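Local atomic coordinates of alpha-L-rhamnosidase (Aspergillus terreus, PDB entry 6GSZ), a protein that probably hydrolyses terminal non-reducing alpha-L-rhamnose residues in alpha-L-rhamnosides, and binds calcium. Residues Y809-D819 / D829-T840. Residues are numbered along the deposited sequence; the frame is centred on the assembly and turned at random.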
ATOM      1  N   TYR A 809      20.073  -2.746  -1.514  1.00 13.20           N
ATOM      2  CA  TYR A 809      21.499  -2.548  -1.800  1.00 12.79           C
ATOM      3  C   TYR A 809      21.755  -1.582  -2.963  1.00 13.09           C
ATOM      4  O   TYR A 809      22.916  -1.134  -3.146  1.00 16.35           O
ATOM      5  CB  TYR A 809      22.169  -3.887  -2.097  1.00 12.15           C
ATOM      6  CG  TYR A 809      22.052  -4.810  -0.919  1.00 11.48           C
ATOM      7  CD1 TYR A 809      23.027  -4.808   0.070  1.00 12.16           C
ATOM      8  CD2 TYR A 809      20.966  -5.661  -0.764  1.00 11.71           C
ATOM      9  CE1 TYR A 809      22.896  -5.575   1.215  1.00 11.33           C
ATOM     10  CE2 TYR A 809      20.814  -6.440   0.361  1.00 13.30           C
ATOM     11  CZ  TYR A 809      21.780  -6.400   1.365  1.00 12.07           C
ATOM     12  OH  TYR A 809      21.649  -7.127   2.514  1.00 13.77           O
ATOM     13  N   GLY A 810      20.740  -1.323  -3.789  1.00 13.14           N
ATOM     14  CA  GLY A 810      20.913  -0.625  -5.034  1.00 13.09           C
ATOM     15  C   GLY A 810      20.227  -1.350  -6.183  1.00 12.26           C
ATOM     16  O   GLY A 810      19.507  -2.362  -5.994  1.00 13.14           O
ATOM     17  N   MET A 811      20.382  -0.794  -7.384  1.00 13.79           N
ATOM     18  CA  MET A 811      19.605  -1.257  -8.518  1.00 14.55           C
ATOM     19  C   MET A 811      20.065  -2.630  -9.017  1.00 14.02           C
ATOM     20  O   MET A 811      21.273  -2.868  -9.235  1.00 15.37           O
ATOM     21  CB  MET A 811      19.690  -0.256  -9.668  1.00 17.24           C
ATOM     22  CG  MET A 811      18.686  -0.524 -10.769  1.00 22.59           C
ATOM     23  SD  MET A 811      16.965  -0.325 -10.242  1.00 27.52           S
ATOM     24  CE  MET A 811      16.971   1.428  -9.915  1.00 32.84           C
ATOM     25  N   ALA A 812      19.092  -3.537  -9.169  1.00 13.44           N
ATOM     26  CA  ALA A 812      19.240  -4.762  -9.937  1.00 13.65           C
ATOM     27  C   ALA A 812      18.431  -4.619 -11.221  1.00 14.18           C
ATOM     28  O   ALA A 812      17.376  -3.983 -11.216  1.00 14.58           O
ATOM     29  CB  ALA A 812      18.760  -5.966  -9.168  1.00 13.28           C
ATOM     30  N   SER A 813      18.882  -5.194 -12.328  1.00 13.53           N
ATOM     31  CA  SER A 813      18.078  -5.080 -13.545  1.00 13.86           C
ATOM     32  C   SER A 813      18.421  -6.195 -14.504  1.00 12.78           C
ATOM     33  O   SER A 813      19.551  -6.728 -14.484  1.00 14.47           O
ATOM     34  CB  SER A 813      18.247  -3.744 -14.235  1.00 15.06           C
ATOM     35  OG  SER A 813      19.545  -3.567 -14.769  1.00 17.21           O
ATOM     36  N   THR A 814      17.473  -6.465 -15.402  1.00 12.74           N
ATOM     37  CA  THR A 814      17.712  -7.298 -16.570  1.00 13.94           C
ATOM     38  C   THR A 814      17.215  -6.549 -17.807  1.00 14.45           C
ATOM     39  O   THR A 814      16.182  -5.891 -17.808  1.00 14.69           O
ATOM     40  CB  THR A 814      17.018  -8.660 -16.457  1.00 15.40           C
ATOM     41  OG1 THR A 814      15.608  -8.442 -16.303  1.00 15.11           O
ATOM     42  CG2 THR A 814      17.555  -9.451 -15.291  1.00 15.69           C
ATOM     43  N   LYS A 815      17.974  -6.665 -18.882  1.00 15.69           N
ATOM     44  CA  LYS A 815      17.553  -6.259 -20.206  0.50 15.75           C
ATOM     45  C   LYS A 815      17.962  -7.401 -21.134  1.00 15.97           C
ATOM     46  O   LYS A 815      19.140  -7.721 -21.219  1.00 17.39           O
ATOM     47  CB  LYS A 815      18.211  -4.951 -20.655  0.50 18.47           C
ATOM     48  CG  LYS A 815      17.818  -4.455 -22.047  0.50 24.36           C
ATOM     49  CD  LYS A 815      18.612  -3.233 -22.527  0.50 29.32           C
ATOM     50  CE  LYS A 815      20.111  -3.459 -22.534  0.50 35.09           C
ATOM     51  NZ  LYS A 815      20.875  -2.279 -23.014  0.50 40.66           N
ATOM     52  N   TRP A 816      16.987  -8.036 -21.763  1.00 15.04           N
ATOM     53  CA  TRP A 816      17.294  -9.131 -22.678  1.00 15.31           C
ATOM     54  C   TRP A 816      16.589  -8.929 -24.008  1.00 16.02           C
ATOM     55  O   TRP A 816      15.591  -8.223 -24.108  1.00 16.43           O
ATOM     56  CB  TRP A 816      16.973 -10.503 -22.080  1.00 15.98           C
ATOM     57  CG  TRP A 816      15.545 -10.740 -21.714  1.00 14.67           C
ATOM     58  CD1 TRP A 816      14.960 -10.532 -20.493  1.00 15.78           C
ATOM     59  CD2 TRP A 816      14.513 -11.247 -22.578  1.00 15.83           C
ATOM     60  NE1 TRP A 816      13.641 -10.888 -20.547  1.00 16.60           N
ATOM     61  CE2 TRP A 816      13.331 -11.332 -21.806  1.00 16.37           C
ATOM     62  CE3 TRP A 816      14.470 -11.673 -23.912  1.00 18.37           C
ATOM     63  CZ2 TRP A 816      12.144 -11.842 -22.319  1.00 17.23           C
ATOM     64  CZ3 TRP A 816      13.286 -12.166 -24.426  1.00 17.48           C
ATOM     65  CH2 TRP A 816      12.131 -12.229 -23.637  1.00 18.88           C
ATOM     66  N   TRP A 817      17.145  -9.551 -25.044  1.00 16.69           N
ATOM     67  CA  TRP A 817      16.543  -9.486 -26.342  1.00 17.87           C
ATOM     68  C   TRP A 817      16.950 -10.721 -27.131  1.00 17.48           C
ATOM     69  O   TRP A 817      17.948 -11.401 -26.791  1.00 19.63           O
ATOM     70  CB  TRP A 817      16.899  -8.171 -27.066  1.00 18.88           C
ATOM     71  CG  TRP A 817      18.347  -7.968 -27.411  1.00 20.27           C
ATOM     72  CD1 TRP A 817      18.945  -8.160 -28.631  1.00 23.31           C
ATOM     73  CD2 TRP A 817      19.389  -7.503 -26.539  1.00 21.33           C
ATOM     74  NE1 TRP A 817      20.286  -7.875 -28.567  1.00 24.61           N
ATOM     75  CE2 TRP A 817      20.584  -7.445 -27.302  1.00 21.84           C
ATOM     76  CE3 TRP A 817      19.440  -7.127 -25.194  1.00 22.00           C
ATOM     77  CZ2 TRP A 817      21.796  -7.038 -26.751  1.00 25.25           C
ATOM     78  CZ3 TRP A 817      20.641  -6.737 -24.647  1.00 25.33           C
ATOM     79  CH2 TRP A 817      21.806  -6.700 -25.416  1.00 26.97           C
ATOM     80  N   LEU A 818      16.145 -11.021 -28.149  1.00 20.47           N
ATOM     81  CA  LEU A 818      16.393 -12.157 -29.016  1.00 21.43           C
ATOM     82  C   LEU A 818      16.637 -11.706 -30.452  1.00 25.70           C
ATOM     83  O   LEU A 818      16.031 -10.756 -30.915  1.00 29.69           O
ATOM     84  CB  LEU A 818      15.152 -13.046 -29.036  1.00 24.67           C
ATOM     85  CG  LEU A 818      14.790 -13.726 -27.732  1.00 25.96           C
ATOM     86  CD1 LEU A 818      13.441 -14.375 -27.847  1.00 29.47           C
ATOM     87  CD2 LEU A 818      15.804 -14.792 -27.412  1.00 35.82           C
ATOM     88  N   ASP A 819      17.433 -12.489 -31.177  1.00 26.35           N
ATOM     89  CA  ASP A 819      17.548 -12.353 -32.634  1.00 31.61           C
ATOM     90  C   ASP A 819      18.205 -13.634 -33.172  1.00 33.04           C
ATOM     91  O   ASP A 819      18.227 -14.642 -32.482  1.00 35.87           O
ATOM     92  CB  ASP A 819      18.257 -11.042 -32.980  1.00 35.30           C
ATOM     93  CG  ASP A 819      19.635 -10.900 -32.366  1.00 38.98           C
ATOM     94  OD1 ASP A 819      20.323 -11.949 -32.203  1.00 34.15           O
ATOM     95  OD2 ASP A 819      20.017  -9.731 -32.082  1.00 42.46           O
ATOM     96  N   ASP A 829      19.340 -16.620 -30.846  1.00 28.73           N
ATOM     97  CA  ASP A 829      20.388 -16.056 -30.071  1.00 26.36           C
ATOM     98  C   ASP A 829      19.747 -15.208 -28.960  1.00 24.07           C
ATOM     99  O   ASP A 829      18.857 -14.402 -29.244  1.00 26.32           O
ATOM    100  CB  ASP A 829      21.294 -15.164 -30.922  1.00 28.85           C
ATOM    101  CG  ASP A 829      22.109 -15.939 -31.921  1.00 38.57           C
ATOM    102  OD1 ASP A 829      22.214 -17.166 -31.721  1.00 38.53           O
ATOM    103  OD2 ASP A 829      22.566 -15.263 -32.858  1.00 41.87           O
ATOM    104  N   PHE A 830      20.197 -15.428 -27.720  1.00 21.38           N
ATOM    105  CA  PHE A 830      19.679 -14.750 -26.534  1.00 18.78           C
ATOM    106  C   PHE A 830      20.779 -13.835 -25.997  1.00 20.09           C
ATOM    107  O   PHE A 830      21.913 -14.249 -25.827  1.00 23.72           O
ATOM    108  CB  PHE A 830      19.266 -15.786 -25.484  1.00 20.91           C
ATOM    109  CG  PHE A 830      18.849 -15.210 -24.154  1.00 20.07           C
ATOM    110  CD1 PHE A 830      17.579 -14.671 -23.982  1.00 19.59           C
ATOM    111  CD2 PHE A 830      19.721 -15.195 -23.083  1.00 20.88           C
ATOM    112  CE1 PHE A 830      17.185 -14.151 -22.761  1.00 20.76           C
ATOM    113  CE2 PHE A 830      19.314 -14.693 -21.862  1.00 20.82           C
ATOM    114  CZ  PHE A 830      18.054 -14.156 -21.703  1.00 20.46           C
ATOM    115  N   HIS A 831      20.409 -12.605 -25.693  1.00 17.09           N
ATOM    116  CA  HIS A 831      21.338 -11.605 -25.187  1.00 17.24           C
ATOM    117  C   HIS A 831      20.769 -11.055 -23.888  1.00 16.14           C
ATOM    118  O   HIS A 831      19.582 -10.697 -23.855  1.00 16.65           O
ATOM    119  CB  HIS A 831      21.496 -10.470 -26.202  1.00 17.38           C
ATOM    120  CG  HIS A 831      21.741 -10.969 -27.581  1.00 19.26           C
ATOM    121  ND1 HIS A 831      22.991 -11.358 -28.049  1.00 22.86           N
ATOM    122  CD2 HIS A 831      20.868 -11.176 -28.591  1.00 23.07           C
ATOM    123  CE1 HIS A 831      22.867 -11.742 -29.313  1.00 27.48           C
ATOM    124  NE2 HIS A 831      21.575 -11.673 -29.658  1.00 25.47           N
ATOM    125  N   LEU A 832      21.614 -10.956 -22.860  1.00 14.92           N
ATOM    126  CA  LEU A 832      21.181 -10.459 -21.550  1.00 14.94           C
ATOM    127  C   LEU A 832      22.241  -9.535 -20.966  1.00 15.78           C
ATOM    128  O   LEU A 832      23.425  -9.885 -20.870  1.00 16.92           O
ATOM    129  CB  LEU A 832      20.965 -11.665 -20.623  1.00 16.76           C
ATOM    130  CG  LEU A 832      20.761 -11.360 -19.144  1.00 15.71           C
ATOM    131  CD1 LEU A 832      19.442 -10.636 -18.899  1.00 17.54           C
ATOM    132  CD2 LEU A 832      20.784 -12.624 -18.275  1.00 18.02           C
ATOM    133  N   VAL A 833      21.788  -8.379 -20.478  1.00 16.17           N
ATOM    134  CA  VAL A 833      22.569  -7.510 -19.632  1.00 16.59           C
ATOM    135  C   VAL A 833      21.939  -7.524 -18.245  1.00 15.44           C
ATOM    136  O   VAL A 833      20.756  -7.163 -18.100  1.00 16.34           O
ATOM    137  CB  VAL A 833      22.620  -6.084 -20.198  1.00 17.81           C
ATOM    138  CG1 VAL A 833      23.391  -5.133 -19.287  1.00 20.83           C
ATOM    139  CG2 VAL A 833      23.229  -6.081 -21.595  1.00 20.27           C
ATOM    140  N   ALA A 834      22.716  -7.951 -17.245  1.00 16.33           N
ATOM    141  CA  ALA A 834      22.245  -8.093 -15.879  1.00 15.98           C
ATOM    142  C   ALA A 834      23.080  -7.170 -14.994  1.00 17.42           C
ATOM    143  O   ALA A 834      24.294  -7.213 -15.026  1.00 20.28           O
ATOM    144  CB  ALA A 834      22.383  -9.516 -15.420  1.00 18.45           C
ATOM    145  N   GLU A 835      22.392  -6.307 -14.256  1.00 14.56           N
ATOM    146  CA  GLU A 835      23.013  -5.406 -13.296  1.00 14.67           C
ATOM    147  C   GLU A 835      22.780  -5.950 -11.892  1.00 13.91           C
ATOM    148  O   GLU A 835      21.635  -6.245 -11.540  1.00 14.79           O
ATOM    149  CB  GLU A 835      22.350  -4.051 -13.440  1.00 19.06           C
ATOM    150  CG  GLU A 835      22.870  -2.967 -12.567  1.00 23.25           C
ATOM    151  CD  GLU A 835      22.098  -1.657 -12.765  1.00 28.07           C
ATOM    152  OE1 GLU A 835      20.990  -1.665 -13.449  1.00 25.95           O
ATOM    153  OE2 GLU A 835      22.589  -0.633 -12.252  1.00 31.22           O
ATOM    154  N   VAL A 836      23.863  -6.105 -11.137  1.00 12.60           N
ATOM    155  CA  VAL A 836      23.874  -6.684  -9.786  1.00 13.92           C
ATOM    156  C   VAL A 836      24.459  -5.627  -8.868  1.00 14.95           C
ATOM    157  O   VAL A 836      25.555  -5.139  -9.110  1.00 14.21           O
ATOM    158  CB  VAL A 836      24.662  -8.007  -9.751  1.00 15.74           C
ATOM    159  CG1 VAL A 836      24.817  -8.598  -8.350  1.00 15.77           C
ATOM    160  CG2 VAL A 836      24.016  -9.007 -10.698  1.00 15.79           C
ATOM    161  N   PRO A 837      23.736  -5.193  -7.811  1.00 14.54           N
ATOM    162  CA  PRO A 837      24.236  -4.086  -7.018  1.00 12.51           C
ATOM    163  C   PRO A 837      25.392  -4.427  -6.093  1.00 13.22           C
ATOM    164  O   PRO A 837      25.594  -5.600  -5.696  1.00 14.02           O
ATOM    165  CB  PRO A 837      22.989  -3.612  -6.234  1.00 13.59           C
ATOM    166  CG  PRO A 837      22.104  -4.848  -6.166  1.00 14.15           C
ATOM    167  CD  PRO A 837      22.407  -5.662  -7.403  1.00 14.43           C
ATOM    168  N   PRO A 838      26.158  -3.378  -5.702  1.00 12.60           N
ATOM    169  CA  PRO A 838      27.221  -3.535  -4.724  1.00 13.24           C
ATOM    170  C   PRO A 838      26.704  -4.301  -3.499  1.00 13.51           C
ATOM    171  O   PRO A 838      25.604  -4.060  -3.009  1.00 13.59           O
ATOM    172  CB  PRO A 838      27.655  -2.094  -4.411  1.00 14.62           C
ATOM    173  CG  PRO A 838      27.278  -1.324  -5.652  1.00 14.97           C
ATOM    174  CD  PRO A 838      26.006  -1.972  -6.132  1.00 15.37           C
ATOM    175  N   ASN A 839      27.566  -5.141  -2.936  1.00 13.81           N
ATOM    176  CA  ASN A 839      27.341  -5.882  -1.690  1.00 12.09           C
ATOM    177  C   ASN A 839      26.378  -7.062  -1.861  1.00 13.03           C
ATOM    178  O   ASN A 839      25.958  -7.646  -0.844  1.00 15.88           O
ATOM    179  CB  ASN A 839      26.892  -4.957  -0.548  1.00 13.12           C
ATOM    180  CG  ASN A 839      27.486  -5.384   0.780  1.00 12.17           C
ATOM    181  OD1 ASN A 839      28.530  -6.072   0.807  1.00 13.63           O
ATOM    182  ND2 ASN A 839      26.880  -4.988   1.892  1.00 14.23           N
ATOM    183  N   THR A 840      26.013  -7.395  -3.112  1.00 13.04           N
ATOM    184  CA  THR A 840      25.159  -8.557  -3.384  1.00 13.42           C
ATOM    185  C   THR A 840      25.882  -9.517  -4.342  1.00 13.45           C
ATOM    186  O   THR A 840      26.868  -9.141  -4.987  1.00 14.18           O
ATOM    187  CB  THR A 840      23.797  -8.146  -3.957  1.00 12.65           C
ATOM    188  OG1 THR A 840      23.916  -7.714  -5.325  1.00 13.96           O
ATOM    189  CG2 THR A 840      23.132  -7.078  -3.112  1.00 14.45           C
TER
HETATM  190  O   HOH W   1      23.634  -1.603  -9.398  1.00 22.60           O
HETATM  191  O   HOH W   2      20.228  -4.507 -17.182  1.00 21.11           O
HETATM  192  O   HOH W   3      22.691 -12.783 -32.551  1.00 61.37           O
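From S813–E835 to D819–D829 the two strands run antiparallel, hydrogen-bonded pairs taking turns with non-hydrogen-bonded ones, and V833 N gives the straightest backbone bond, 2.8 Å to K815 O at 175°. On the face carrying S813, K815, W817 and D819, H831 lies against W817: its CB sits over the six-membered ring of the W817 indole, 3.3 Å from W817 CE2, as a CH-pi contact, and the imidazole continues as an offset stack on the five-membered ring, planes 21° apart. V833 CG2 meets the same indole at its edge, 4.1 Å from CZ3. H831 NE2 then donates to D819 OD1 at 2.8 Å, within the imidazole plane but from above the carboxylate plane; with ND1 bonded to H864, this probably fixes the rotation of the ring. D819 OD1 and D829 OD2 are like charges 4.1 Å apart, and R866 forms a salt bridge with D829 OD2, which probably eases their closeness. These strands form a beta hairpin in the C-terminal domain; in its five-stranded antiparallel sheet, 810-819 is central, next to 800-807, and 828-836 pairs on its other side with the edge strand 859-868. Farther along, S813 OG, placed between backbone N and carbonyl carbon (chi1 67°), donates to the anti lone pair of E835 OE1 at 2.7 Å. On the other face F830 CE1 packs 3.7 Å from W816 CB, while L818 CD2 touches the F830 ring at its edge; W816 NE1 bonds to I775 O. Beyond the paired strands, T840 CG2 presses obliquely on Y809 CG at 3.3 Å, and T840 OG1 and N both donate to P837 O, bracing the type II turn 837-840.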